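Local coordinates for protein alpha-amylase inhibitor 0.19 (Triticum aestivum, PDB 1HSS) that inhibits alpha-amylase as a secreted, disulfide-rich homodimer of wheat kernel, belonging to the cereal trypsin/alpha-amylase inhibitor family, at residues L23-C28 with G78-C83; W51-A56 with R100-V105; S94-C99 with Y113-V118. All coordinates share one frame; numbering follows the deposited sequence.

Contact 1 of 3, residues L23-C28 with G78-C83; sequences LLRLQC and GAFPRC
A disulfide with an arginine-to-backbone hydrogen bond beside it ties the C-terminal part of helix 20-27 and the cysteine that follows to the loop that leads into helix 85-92. Cys28 SG and Cys83 SG are bonded at 2.0 Å, with a torsion of 84° about the S-S bond, close to the relaxed value for a disulfide. The type II beta turn from Phe80 to Cys83 brings the second cysteine round to face the helix. Phe80 packs beside the disulfide: its CB lies 4.1 Å from Cys28 SG, which makes an oblique sulfur-aromatic contact with the ring, while Phe80 CE1 touches Leu24 CD2 at 3.8 Å. Leu24 gets there because its CG stands anti to the backbone N (chi1 175°). The ring also packs edge-to-face on Tyr65 and touches Met64 of helix 53-67 and Val88 of helix 85-92.

Arg25 runs across Phe80 at about a right angle, its CG 4.0 Å from Phe80 CD1 and its CD 4.0 Å from Pro81 CD. The chain then bends at chi3, and Arg25 NH1 donates to Ala79 O at 2.9 Å. That oxygen sits in the guanidinium plane, at its edge, although the N-H...O angle of 143° is not straight. The disulfide thus holds the loop covalently, and the arginine bond, at an exposed residue, probably adds a weaker second tie, with the ring of Phe80 packed beside both.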
ATOM      1  N   LEU A  23      -2.142 -11.149   8.824  1.00 22.89           N
ATOM      2  CA  LEU A  23      -1.268 -10.092   8.354  1.00 19.32           C
ATOM      3  C   LEU A  23      -1.961  -8.735   8.413  1.00 19.16           C
ATOM      4  O   LEU A  23      -1.412  -7.787   8.952  1.00 20.69           O
ATOM      5  CB  LEU A  23      -0.848 -10.375   6.923  1.00 20.09           C
ATOM      6  CG  LEU A  23      -0.026  -9.242   6.315  1.00 22.22           C
ATOM      7  CD1 LEU A  23       1.284  -9.146   7.061  1.00 24.39           C
ATOM      8  CD2 LEU A  23       0.234  -9.489   4.834  1.00 19.93           C
ATOM      9  N   LEU A  24      -3.156  -8.645   7.827  1.00 20.16           N
ATOM     10  CA  LEU A  24      -3.945  -7.411   7.796  1.00 18.99           C
ATOM     11  C   LEU A  24      -4.284  -6.856   9.196  1.00 21.80           C
ATOM     12  O   LEU A  24      -4.226  -5.651   9.425  1.00 24.28           O
ATOM     13  CB  LEU A  24      -5.227  -7.645   6.980  1.00 14.47           C
ATOM     14  CG  LEU A  24      -6.242  -6.497   6.935  1.00 18.07           C
ATOM     15  CD1 LEU A  24      -5.580  -5.187   6.463  1.00 15.68           C
ATOM     16  CD2 LEU A  24      -7.388  -6.874   6.038  1.00 15.18           C
ATOM     17  N   ARG A  25      -4.564  -7.738  10.148  1.00 24.44           N
ATOM     18  CA  ARG A  25      -4.832  -7.337  11.529  1.00 23.63           C
ATOM     19  C   ARG A  25      -3.634  -6.797  12.294  1.00 23.13           C
ATOM     20  O   ARG A  25      -3.800  -5.926  13.146  1.00 23.27           O
ATOM     21  CB  ARG A  25      -5.446  -8.493  12.302  1.00 25.70           C
ATOM     22  CG  ARG A  25      -6.904  -8.679  11.991  1.00 31.11           C
ATOM     23  CD  ARG A  25      -7.587  -9.329  13.150  1.00 34.90           C
ATOM     24  NE  ARG A  25      -7.801 -10.734  12.874  1.00 47.07           N
ATOM     25  CZ  ARG A  25      -8.960 -11.231  12.448  1.00 57.04           C
ATOM     26  NH1 ARG A  25     -10.074 -10.482  12.495  1.00 57.07           N
ATOM     27  NH2 ARG A  25      -9.015 -12.498  12.032  1.00 58.56           N
ATOM     28  N   LEU A  26      -2.441  -7.320  12.000  1.00 23.74           N
ATOM     29  CA  LEU A  26      -1.179  -6.769  12.512  1.00 22.03           C
ATOM     30  C   LEU A  26      -0.796  -5.439  11.846  1.00 21.39           C
ATOM     31  O   LEU A  26      -0.476  -4.447  12.506  1.00 22.03           O
ATOM     32  CB  LEU A  26      -0.036  -7.770  12.307  1.00 22.16           C
ATOM     33  CG  LEU A  26      -0.033  -9.060  13.132  1.00 22.73           C
ATOM     34  CD1 LEU A  26       0.935 -10.080  12.519  1.00 25.24           C
ATOM     35  CD2 LEU A  26       0.350  -8.732  14.564  1.00 23.63           C
ATOM     36  N   GLN A  27      -0.857  -5.418  10.528  1.00 19.56           N
ATOM     37  CA  GLN A  27      -0.517  -4.222   9.812  1.00 19.13           C
ATOM     38  C   GLN A  27      -1.412  -3.040  10.104  1.00 16.89           C
ATOM     39  O   GLN A  27      -0.923  -1.919  10.123  1.00 20.69           O
ATOM     40  CB  GLN A  27      -0.541  -4.478   8.327  1.00 18.93           C
ATOM     41  CG  GLN A  27       0.600  -5.303   7.831  1.00 21.34           C
ATOM     42  CD  GLN A  27       0.625  -5.321   6.322  1.00 25.74           C
ATOM     43  OE1 GLN A  27       1.599  -4.894   5.706  1.00 36.98           O
ATOM     44  NE2 GLN A  27      -0.482  -5.725   5.715  1.00 25.18           N
ATOM     45  N   CYS A  28      -2.719  -3.249  10.261  1.00 16.62           N
ATOM     46  CA  CYS A  28      -3.632  -2.098  10.328  1.00 21.01           C
ATOM     47  C   CYS A  28      -3.533  -1.223  11.593  1.00 22.32           C
ATOM     48  O   CYS A  28      -3.966  -0.067  11.578  1.00 23.09           O
ATOM     49  CB  CYS A  28      -5.097  -2.501  10.056  1.00 19.26           C
ATOM     50  SG  CYS A  28      -5.904  -3.530  11.302  1.00 28.21           S
ATOM     51  N   GLY A  78     -15.347  -5.718  16.858  1.00 66.19           N
ATOM     52  CA  GLY A  78     -15.129  -5.370  15.461  1.00 65.41           C
ATOM     53  C   GLY A  78     -14.162  -6.321  14.771  1.00 64.44           C
ATOM     54  O   GLY A  78     -13.411  -7.031  15.453  1.00 65.58           O
ATOM     55  N   ALA A  79     -14.156  -6.333  13.439  1.00 60.79           N
ATOM     56  CA  ALA A  79     -13.301  -7.256  12.697  1.00 57.23           C
ATOM     57  C   ALA A  79     -11.813  -6.889  12.841  1.00 56.24           C
ATOM     58  O   ALA A  79     -10.941  -7.765  12.771  1.00 57.26           O
ATOM     59  CB  ALA A  79     -13.713  -7.286  11.223  1.00 54.61           C
ATOM     60  N   PHE A  80     -11.544  -5.615  13.146  1.00 51.12           N
ATOM     61  CA  PHE A  80     -10.174  -5.099  13.217  1.00 46.82           C
ATOM     62  C   PHE A  80      -9.861  -4.318  14.485  1.00 47.81           C
ATOM     63  O   PHE A  80     -10.147  -3.120  14.577  1.00 47.64           O
ATOM     64  CB  PHE A  80      -9.900  -4.235  12.003  1.00 39.79           C
ATOM     65  CG  PHE A  80     -10.143  -4.941  10.730  1.00 36.92           C
ATOM     66  CD1 PHE A  80      -9.210  -5.847  10.255  1.00 29.74           C
ATOM     67  CD2 PHE A  80     -11.378  -4.855  10.108  1.00 31.42           C
ATOM     68  CE1 PHE A  80      -9.502  -6.655   9.202  1.00 27.09           C
ATOM     69  CE2 PHE A  80     -11.680  -5.666   9.047  1.00 28.81           C
ATOM     70  CZ  PHE A  80     -10.749  -6.567   8.590  1.00 29.57           C
ATOM     71  N   PRO A  81      -9.328  -5.010  15.510  1.00 50.40           N
ATOM     72  CA  PRO A  81      -9.126  -4.431  16.845  1.00 52.47           C
ATOM     73  C   PRO A  81      -8.022  -3.382  16.844  1.00 52.50           C
ATOM     74  O   PRO A  81      -6.914  -3.639  16.385  1.00 53.01           O
ATOM     75  CB  PRO A  81      -8.754  -5.642  17.716  1.00 52.67           C
ATOM     76  CG  PRO A  81      -9.177  -6.859  16.907  1.00 53.28           C
ATOM     77  CD  PRO A  81      -8.956  -6.437  15.486  1.00 52.53           C
ATOM     78  N   ARG A  82      -8.374  -2.173  17.266  1.00 51.60           N
ATOM     79  CA  ARG A  82      -7.428  -1.057  17.333  1.00 51.36           C
ATOM     80  C   ARG A  82      -7.082  -0.462  15.963  1.00 48.62           C
ATOM     81  O   ARG A  82      -6.197   0.400  15.860  1.00 48.10           O
ATOM     82  CB  ARG A  82      -6.148  -1.472  18.070  1.00 57.88           C
ATOM     83  CG  ARG A  82      -6.303  -1.581  19.585  1.00 68.95           C
ATOM     84  CD  ARG A  82      -5.392  -2.664  20.174  1.00 77.70           C
ATOM     85  NE  ARG A  82      -6.152  -3.784  20.731  1.00 86.67           N
ATOM     86  CZ  ARG A  82      -6.067  -5.045  20.307  1.00 91.38           C
ATOM     87  NH1 ARG A  82      -5.226  -5.379  19.330  1.00 93.97           N
ATOM     88  NH2 ARG A  82      -6.823  -5.979  20.871  1.00 92.38           N
ATOM     89  N   CYS A  83      -7.893  -0.796  14.959  1.00 44.02           N
ATOM     90  CA  CYS A  83      -7.728  -0.257  13.611  1.00 38.60           C
ATOM     91  C   CYS A  83      -8.843   0.655  13.125  1.00 37.79           C
ATOM     92  O   CYS A  83     -10.028   0.351  13.262  1.00 35.16           O
ATOM     93  CB  CYS A  83      -7.562  -1.374  12.600  1.00 30.94           C
ATOM     94  SG  CYS A  83      -6.065  -2.299  12.901  1.00 25.12           S
TER

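Contact 2 of 3, residues W51-A56 with R100-V105; sequences WCRCGA and RLPIVV
Trp51 lays one face of its indole over the side chain of Val104, a CH-pi contact in which CG2 lies over the face of the six-membered ring. The modelled separation there is too short for the exact position of CG2 to be trusted, but Val104 CG1, 3.8 Å from Trp51 CD2, extends the overlap along the same ring system. Val104 belongs to strand 103-104, whose partner in the small antiparallel sheet is strand 111-112, and its backbone is also hydrogen-bonded to Glu50, just ahead of Trp51.

Arg53, in the first turn of helix 53-67, works on the residues before the strand. Its chain is bent at both chi2 (107°) and chi3 (93°), which brings the guanidinium alongside Leu101 and Pro102. Arg53 NH2 donates to Pro102 O at 3.1 Å, meeting a lone pair in the carbonyl plane, while the oxygen is tilted 22° from the guanidinium plane. Leu101 CG lies over one face of the group, 3.7 Å from Arg53 NH2, and the two side chains cross at about a right angle. NH1 has a weak bond of its own to Ile48 O.

Within the strand, Ile103 CG2 packs against Arg53 CB at 3.8 Å, and Ile103 CD1 against Cys54 SG, also at 3.8 Å. Cys54 is joined to Cys115 by a disulfide. In the buried Arg53, NH2 and, weakly, NH1 are paired with backbone carbonyls while a leucine lies on one face, so its charge is probably partly offset by carbonyl dipoles.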
ATOM      1  N   TRP A  51      -4.826 -11.250 -12.561  1.00 22.01           N
ATOM      2  CA  TRP A  51      -6.159 -10.732 -12.817  1.00 24.04           C
ATOM      3  C   TRP A  51      -7.094 -10.852 -11.616  1.00 23.00           C
ATOM      4  O   TRP A  51      -8.057 -10.104 -11.502  1.00 22.53           O
ATOM      5  CB  TRP A  51      -6.761 -11.455 -14.017  1.00 29.09           C
ATOM      6  CG  TRP A  51      -6.016 -11.184 -15.288  1.00 39.40           C
ATOM      7  CD1 TRP A  51      -4.917 -11.848 -15.752  1.00 40.72           C
ATOM      8  CD2 TRP A  51      -6.334 -10.187 -16.279  1.00 46.49           C
ATOM      9  NE1 TRP A  51      -4.539 -11.336 -16.969  1.00 43.41           N
ATOM     10  CE2 TRP A  51      -5.389 -10.315 -17.315  1.00 48.32           C
ATOM     11  CE3 TRP A  51      -7.336  -9.208 -16.396  1.00 53.52           C
ATOM     12  CZ2 TRP A  51      -5.409  -9.494 -18.456  1.00 54.49           C
ATOM     13  CZ3 TRP A  51      -7.353  -8.394 -17.535  1.00 53.50           C
ATOM     14  CH2 TRP A  51      -6.397  -8.544 -18.544  1.00 49.98           C
ATOM     15  N   CYS A  52      -6.824 -11.801 -10.726  1.00 20.67           N
ATOM     16  CA  CYS A  52      -7.773 -12.120  -9.668  1.00 18.63           C
ATOM     17  C   CYS A  52      -7.249 -11.842  -8.280  1.00 19.14           C
ATOM     18  O   CYS A  52      -7.950 -12.074  -7.300  1.00 21.60           O
ATOM     19  CB  CYS A  52      -8.191 -13.581  -9.755  1.00 20.63           C
ATOM     20  SG  CYS A  52      -9.087 -13.948 -11.288  1.00 25.24           S
ATOM     21  N   ARG A  53      -6.017 -11.354  -8.190  1.00 16.79           N
ATOM     22  CA  ARG A  53      -5.400 -11.069  -6.898  1.00 18.60           C
ATOM     23  C   ARG A  53      -6.156 -10.001  -6.099  1.00 18.16           C
ATOM     24  O   ARG A  53      -6.369 -10.170  -4.912  1.00 22.76           O
ATOM     25  CB  ARG A  53      -3.944 -10.643  -7.097  1.00 17.32           C
ATOM     26  CG  ARG A  53      -2.919 -11.553  -6.458  1.00 14.95           C
ATOM     27  CD  ARG A  53      -2.126 -12.409  -7.454  1.00 17.64           C
ATOM     28  NE  ARG A  53      -0.880 -11.813  -7.892  1.00 16.17           N
ATOM     29  CZ  ARG A  53       0.079 -12.453  -8.568  1.00 13.41           C
ATOM     30  NH1 ARG A  53       0.172 -13.770  -8.604  1.00 13.30           N
ATOM     31  NH2 ARG A  53       1.035 -11.749  -9.129  1.00 14.51           N
ATOM     32  N   CYS A  54      -6.628  -8.947  -6.761  1.00 18.93           N
ATOM     33  CA  CYS A  54      -7.444  -7.914  -6.107  1.00 17.41           C
ATOM     34  C   CYS A  54      -8.825  -8.400  -5.729  1.00 17.04           C
ATOM     35  O   CYS A  54      -9.431  -7.903  -4.773  1.00 18.84           O
ATOM     36  CB  CYS A  54      -7.611  -6.712  -7.015  1.00 15.77           C
ATOM     37  SG  CYS A  54      -6.063  -5.808  -7.243  1.00 19.09           S
ATOM     38  N   GLY A  55      -9.354  -9.287  -6.565  1.00 19.16           N
ATOM     39  CA  GLY A  55     -10.594  -9.972  -6.267  1.00 18.92           C
ATOM     40  C   GLY A  55     -10.551 -10.881  -5.054  1.00 17.20           C
ATOM     41  O   GLY A  55     -11.473 -10.840  -4.229  1.00 17.85           O
ATOM     42  N   ALA A  56      -9.479 -11.672  -4.925  1.00 16.86           N
ATOM     43  CA  ALA A  56      -9.218 -12.434  -3.702  1.00 15.95           C
ATOM     44  C   ALA A  56      -9.144 -11.566  -2.446  1.00 15.62           C
ATOM     45  O   ALA A  56      -9.737 -11.906  -1.426  1.00 19.61           O
ATOM     46  CB  ALA A  56      -7.965 -13.221  -3.843  1.00  6.98           C
ATOM     47  N   ARG A 100       5.251  -7.617  -3.326  1.00 20.57           N
ATOM     48  CA  ARG A 100       5.835  -7.390  -4.659  1.00 23.28           C
ATOM     49  C   ARG A 100       5.184  -8.260  -5.751  1.00 22.95           C
ATOM     50  O   ARG A 100       5.857  -8.761  -6.657  1.00 23.27           O
ATOM     51  CB  ARG A 100       7.364  -7.597  -4.660  1.00 25.40           C
ATOM     52  CG  ARG A 100       8.033  -7.527  -3.302  1.00 30.60           C
ATOM     53  CD  ARG A 100       8.671  -6.200  -3.019  1.00 42.03           C
ATOM     54  NE  ARG A 100       9.822  -6.371  -2.137  1.00 52.00           N
ATOM     55  CZ  ARG A 100      10.997  -6.840  -2.542  1.00 60.80           C
ATOM     56  NH1 ARG A 100      11.224  -7.067  -3.838  1.00 62.23           N
ATOM     57  NH2 ARG A 100      11.964  -7.033  -1.661  1.00 59.01           N
ATOM     58  N   LEU A 101       3.859  -8.366  -5.686  1.00 20.89           N
ATOM     59  CA  LEU A 101       3.088  -9.142  -6.644  1.00 18.38           C
ATOM     60  C   LEU A 101       2.257  -8.166  -7.474  1.00 17.94           C
ATOM     61  O   LEU A 101       1.498  -7.374  -6.928  1.00 19.97           O
ATOM     62  CB  LEU A 101       2.169 -10.129  -5.910  1.00 17.02           C
ATOM     63  CG  LEU A 101       2.467 -11.618  -5.673  1.00 18.10           C
ATOM     64  CD1 LEU A 101       3.872 -11.977  -6.019  1.00 15.50           C
ATOM     65  CD2 LEU A 101       2.144 -11.984  -4.242  1.00 14.66           C
ATOM     66  N   PRO A 102       2.485  -8.130  -8.800  1.00 18.44           N
ATOM     67  CA  PRO A 102       1.682  -7.246  -9.650  1.00 19.63           C
ATOM     68  C   PRO A 102       0.275  -7.774  -9.927  1.00 21.00           C
ATOM     69  O   PRO A 102      -0.030  -8.963  -9.767  1.00 20.94           O
ATOM     70  CB  PRO A 102       2.518  -7.121 -10.935  1.00 21.67           C
ATOM     71  CG  PRO A 102       3.287  -8.393 -10.994  1.00 21.85           C
ATOM     72  CD  PRO A 102       3.575  -8.775  -9.562  1.00 16.85           C
ATOM     73  N   ILE A 103      -0.603  -6.837 -10.224  1.00 19.57           N
ATOM     74  CA  ILE A 103      -1.991  -7.132 -10.509  1.00 19.94           C
ATOM     75  C   ILE A 103      -2.299  -6.469 -11.859  1.00 22.03           C
ATOM     76  O   ILE A 103      -1.508  -5.650 -12.322  1.00 20.53           O
ATOM     77  CB  ILE A 103      -2.903  -6.581  -9.357  1.00 16.34           C
ATOM     78  CG1 ILE A 103      -2.670  -5.086  -9.130  1.00 18.44           C
ATOM     79  CG2 ILE A 103      -2.532  -7.252  -8.050  1.00 13.87           C
ATOM     80  CD1 ILE A 103      -3.693  -4.177  -9.775  1.00 22.88           C
ATOM     81  N   VAL A 104      -3.336  -6.902 -12.571  1.00 25.22           N
ATOM     82  CA  VAL A 104      -3.759  -6.105 -13.712  1.00 28.80           C
ATOM     83  C   VAL A 104      -5.017  -5.304 -13.401  1.00 28.45           C
ATOM     84  O   VAL A 104      -5.939  -5.811 -12.759  1.00 28.81           O
ATOM     85  CB  VAL A 104      -3.895  -6.931 -15.017  1.00 28.46           C
ATOM     86  CG1 VAL A 104      -3.340  -8.313 -14.832  1.00 24.59           C
ATOM     87  CG2 VAL A 104      -5.310  -6.933 -15.497  1.00 33.42           C
ATOM     88  N   VAL A 105      -4.910  -3.993 -13.627  1.00 29.68           N
ATOM     89  CA  VAL A 105      -5.860  -3.011 -13.115  1.00 32.51           C
ATOM     90  C   VAL A 105      -7.236  -3.163 -13.749  1.00 38.28           C
ATOM     91  O   VAL A 105      -8.258  -3.056 -13.077  1.00 42.59           O
ATOM     92  CB  VAL A 105      -5.356  -1.577 -13.346  1.00 28.89           C
ATOM     93  CG1 VAL A 105      -6.319  -0.580 -12.729  1.00 26.65           C
ATOM     94  CG2 VAL A 105      -3.984  -1.403 -12.735  1.00 28.33           C
TER

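Contact 3 of 3, residues S94-C99 with Y113-V118; sequences SITAVC and YVCKDV
Ala97 CB and Tyr113 CB meet at 3.8 Å, and the tyrosine ring is set obliquely to the alanine. Tyr113 CG is anti to its own carbonyl carbon (chi1 -78°), and at the far end of the ring OH is hydrogen-bonded to Ser31 O of the second subunit. Tyr113 O lies 2.9 Å from Ala97 N, at an angle too poor for a hydrogen bond.

One residue further on, Val114 CG2 packs on Ser94 CB at 4.0 Å. Ser94 OG is held elsewhere, by Leu90 O and Thr91 O in the preceding helix. The Thr96 methyl lies near Cys115 SG, though it sits too close to Tyr113 O to be placed exactly; Thr96 OG1 has a weak bond to Leu101 O. Cys115 is at the N-cap position of helix 116-119, and its backbone is hydrogen-bonded to Ala93.

The small Ser94 and Ala97 are consistent with the close approach of the non-helical residues 113-115 to a short helix. The contact lies beside the Cys54-Cys115 disulfide, where the dimer partner also packs, within the disulfide-linked helical fold of the cereal inhibitor family.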
ATOM      1  N   SER A  94      -2.962  -2.784  -0.467  1.00 19.47           N
ATOM      2  CA  SER A  94      -1.544  -2.753  -0.831  1.00 17.02           C
ATOM      3  C   SER A  94      -0.757  -3.954  -0.305  1.00 16.56           C
ATOM      4  O   SER A  94       0.471  -3.991  -0.394  1.00 18.55           O
ATOM      5  CB  SER A  94      -0.923  -1.463  -0.310  1.00 19.94           C
ATOM      6  OG  SER A  94      -1.152  -1.355   1.079  1.00 17.47           O
ATOM      7  N   ILE A  95      -1.469  -4.989   0.121  1.00 14.24           N
ATOM      8  CA  ILE A  95      -0.830  -6.231   0.603  1.00 16.51           C
ATOM      9  C   ILE A  95      -0.053  -6.935  -0.517  1.00 16.10           C
ATOM     10  O   ILE A  95       1.063  -7.421  -0.339  1.00 18.02           O
ATOM     11  CB  ILE A  95      -1.883  -7.201   1.190  1.00 13.39           C
ATOM     12  CG1 ILE A  95      -2.372  -6.676   2.542  1.00 11.69           C
ATOM     13  CG2 ILE A  95      -1.297  -8.608   1.319  1.00 11.89           C
ATOM     14  CD1 ILE A  95      -3.436  -7.550   3.187  1.00 21.20           C
ATOM     15  N   THR A  96      -0.568  -6.713  -1.711  1.00 17.44           N
ATOM     16  CA  THR A  96      -0.037  -7.187  -2.979  1.00 16.50           C
ATOM     17  C   THR A  96       1.272  -6.399  -3.378  1.00 18.15           C
ATOM     18  O   THR A  96       2.319  -7.003  -3.687  1.00 16.65           O
ATOM     19  CB  THR A  96      -1.253  -7.087  -3.991  1.00 16.03           C
ATOM     20  OG1 THR A  96      -1.162  -8.087  -4.999  1.00 21.41           O
ATOM     21  CG2 THR A  96      -1.400  -5.733  -4.565  1.00  6.50           C
ATOM     22  N   ALA A  97       1.314  -5.116  -3.023  1.00 17.39           N
ATOM     23  CA  ALA A  97       2.552  -4.341  -3.101  1.00 16.55           C
ATOM     24  C   ALA A  97       3.621  -4.787  -2.080  1.00 17.70           C
ATOM     25  O   ALA A  97       4.799  -4.915  -2.417  1.00 16.11           O
ATOM     26  CB  ALA A  97       2.246  -2.852  -2.920  1.00 18.36           C
ATOM     27  N   VAL A  98       3.231  -5.020  -0.827  1.00 18.12           N
ATOM     28  CA  VAL A  98       4.223  -5.458   0.137  1.00 20.77           C
ATOM     29  C   VAL A  98       4.766  -6.847  -0.199  1.00 22.17           C
ATOM     30  O   VAL A  98       5.965  -7.079  -0.076  1.00 21.96           O
ATOM     31  CB  VAL A  98       3.707  -5.378   1.606  1.00 19.21           C
ATOM     32  CG1 VAL A  98       2.672  -4.256   1.738  1.00 18.68           C
ATOM     33  CG2 VAL A  98       3.178  -6.713   2.079  1.00 25.89           C
ATOM     34  N   CYS A  99       3.945  -7.658  -0.862  1.00 20.46           N
ATOM     35  CA  CYS A  99       4.389  -8.937  -1.429  1.00 19.44           C
ATOM     36  C   CYS A  99       5.155  -8.820  -2.767  1.00 19.03           C
ATOM     37  O   CYS A  99       5.687  -9.815  -3.261  1.00 19.91           O
ATOM     38  CB  CYS A  99       3.201  -9.897  -1.637  1.00 18.69           C
ATOM     39  SG  CYS A  99       2.380 -10.584  -0.156  1.00 19.76           S
ATOM     40  N   TYR A 113       0.660  -2.449  -8.543  1.00 15.94           N
ATOM     41  CA  TYR A 113       0.959  -3.269  -7.347  1.00 18.84           C
ATOM     42  C   TYR A 113      -0.090  -3.116  -6.249  1.00 17.96           C
ATOM     43  O   TYR A 113       0.079  -3.602  -5.140  1.00 19.94           O
ATOM     44  CB  TYR A 113       2.318  -2.890  -6.754  1.00 15.06           C
ATOM     45  CG  TYR A 113       3.476  -3.475  -7.499  1.00 19.59           C
ATOM     46  CD1 TYR A 113       3.849  -4.789  -7.301  1.00 17.79           C
ATOM     47  CD2 TYR A 113       4.177  -2.725  -8.435  1.00 15.73           C
ATOM     48  CE1 TYR A 113       4.884  -5.347  -8.017  1.00 19.11           C
ATOM     49  CE2 TYR A 113       5.208  -3.270  -9.144  1.00 16.04           C
ATOM     50  CZ  TYR A 113       5.555  -4.583  -8.930  1.00 16.15           C
ATOM     51  OH  TYR A 113       6.596  -5.128  -9.628  1.00 16.09           O
ATOM     52  N   VAL A 114      -1.208  -2.504  -6.604  1.00 17.30           N
ATOM     53  CA  VAL A 114      -2.083  -1.881  -5.639  1.00 17.80           C
ATOM     54  C   VAL A 114      -3.521  -2.058  -6.175  1.00 19.73           C
ATOM     55  O   VAL A 114      -3.726  -2.125  -7.396  1.00 21.88           O
ATOM     56  CB  VAL A 114      -1.625  -0.392  -5.495  1.00 16.83           C
ATOM     57  CG1 VAL A 114      -2.706   0.559  -5.829  1.00 13.01           C
ATOM     58  CG2 VAL A 114      -1.021  -0.161  -4.137  1.00 15.60           C
ATOM     59  N   CYS A 115      -4.453  -2.371  -5.276  1.00 20.15           N
ATOM     60  CA  CYS A 115      -5.841  -2.667  -5.641  1.00 20.65           C
ATOM     61  C   CYS A 115      -6.825  -1.543  -5.314  1.00 19.25           C
ATOM     62  O   CYS A 115      -7.445  -1.566  -4.256  1.00 20.60           O
ATOM     63  CB  CYS A 115      -6.310  -3.936  -4.922  1.00 15.79           C
ATOM     64  SG  CYS A 115      -5.379  -5.415  -5.372  1.00 20.35           S
ATOM     65  N   LYS A 116      -7.148  -0.712  -6.300  1.00 22.67           N
ATOM     66  CA  LYS A 116      -8.022   0.451  -6.067  1.00 26.19           C
ATOM     67  C   LYS A 116      -9.476   0.111  -5.726  1.00 26.03           C
ATOM     68  O   LYS A 116     -10.132   0.832  -4.970  1.00 28.65           O
ATOM     69  CB  LYS A 116      -7.982   1.417  -7.256  1.00 26.54           C
ATOM     70  CG  LYS A 116      -8.608   0.888  -8.524  1.00 28.14           C
ATOM     71  CD  LYS A 116      -8.443   1.898  -9.646  1.00 33.85           C
ATOM     72  CE  LYS A 116      -8.866   1.321 -10.991  1.00 34.06           C
ATOM     73  NZ  LYS A 116     -10.341   1.317 -11.168  1.00 35.38           N
ATOM     74  N   ASP A 117      -9.948  -1.029  -6.219  1.00 27.75           N
ATOM     75  CA  ASP A 117     -11.283  -1.526  -5.884  1.00 27.85           C
ATOM     76  C   ASP A 117     -11.423  -1.884  -4.395  1.00 25.30           C
ATOM     77  O   ASP A 117     -12.385  -1.481  -3.748  1.00 21.77           O
ATOM     78  CB  ASP A 117     -11.643  -2.727  -6.783  1.00 33.75           C
ATOM     79  CG  ASP A 117     -10.569  -3.853  -6.772  1.00 35.48           C
ATOM     80  OD1 ASP A 117      -9.350  -3.571  -6.898  1.00 31.48           O
ATOM     81  OD2 ASP A 117     -10.968  -5.043  -6.739  1.00 39.83           O
ATOM     82  N   VAL A 118     -10.362  -2.453  -3.828  1.00 24.71           N
ATOM     83  CA  VAL A 118     -10.304  -2.773  -2.403  1.00 22.21           C
ATOM     84  C   VAL A 118     -10.157  -1.520  -1.525  1.00 22.66           C
ATOM     85  O   VAL A 118     -10.698  -1.467  -0.425  1.00 22.44           O
ATOM     86  CB  VAL A 118      -9.131  -3.750  -2.118  1.00 20.05           C
ATOM     87  CG1 VAL A 118      -9.023  -4.048  -0.621  1.00 14.90           C
ATOM     88  CG2 VAL A 118      -9.321  -5.029  -2.902  1.00 16.59           C
TER

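Contact 3 is buried throughout and its centre lies about 7 Å from that of the chain; contacts 1 and 2 are partly buried, on opposite sides of the chain's centre. Contacts 2 and 3 are immediate neighbours, joined by the Cys54-Cys115 disulfide and by a probable hydrogen bond from Leu101 N to Thr96 O. Contact 1 reaches contact 3 through Leu23, Leu24 and Gln27, which pack on Ile95. Helix 53-67 borders all three: contact 2 uses its start, and later turns pack on contact 1 (Met60, Met64) and contact 3 (Leu57, Tyr58). Contacts 1 and 2 each use an arginine to grip a backbone carbonyl, whereas contact 3 is largely apolar. All three approach the second subunit.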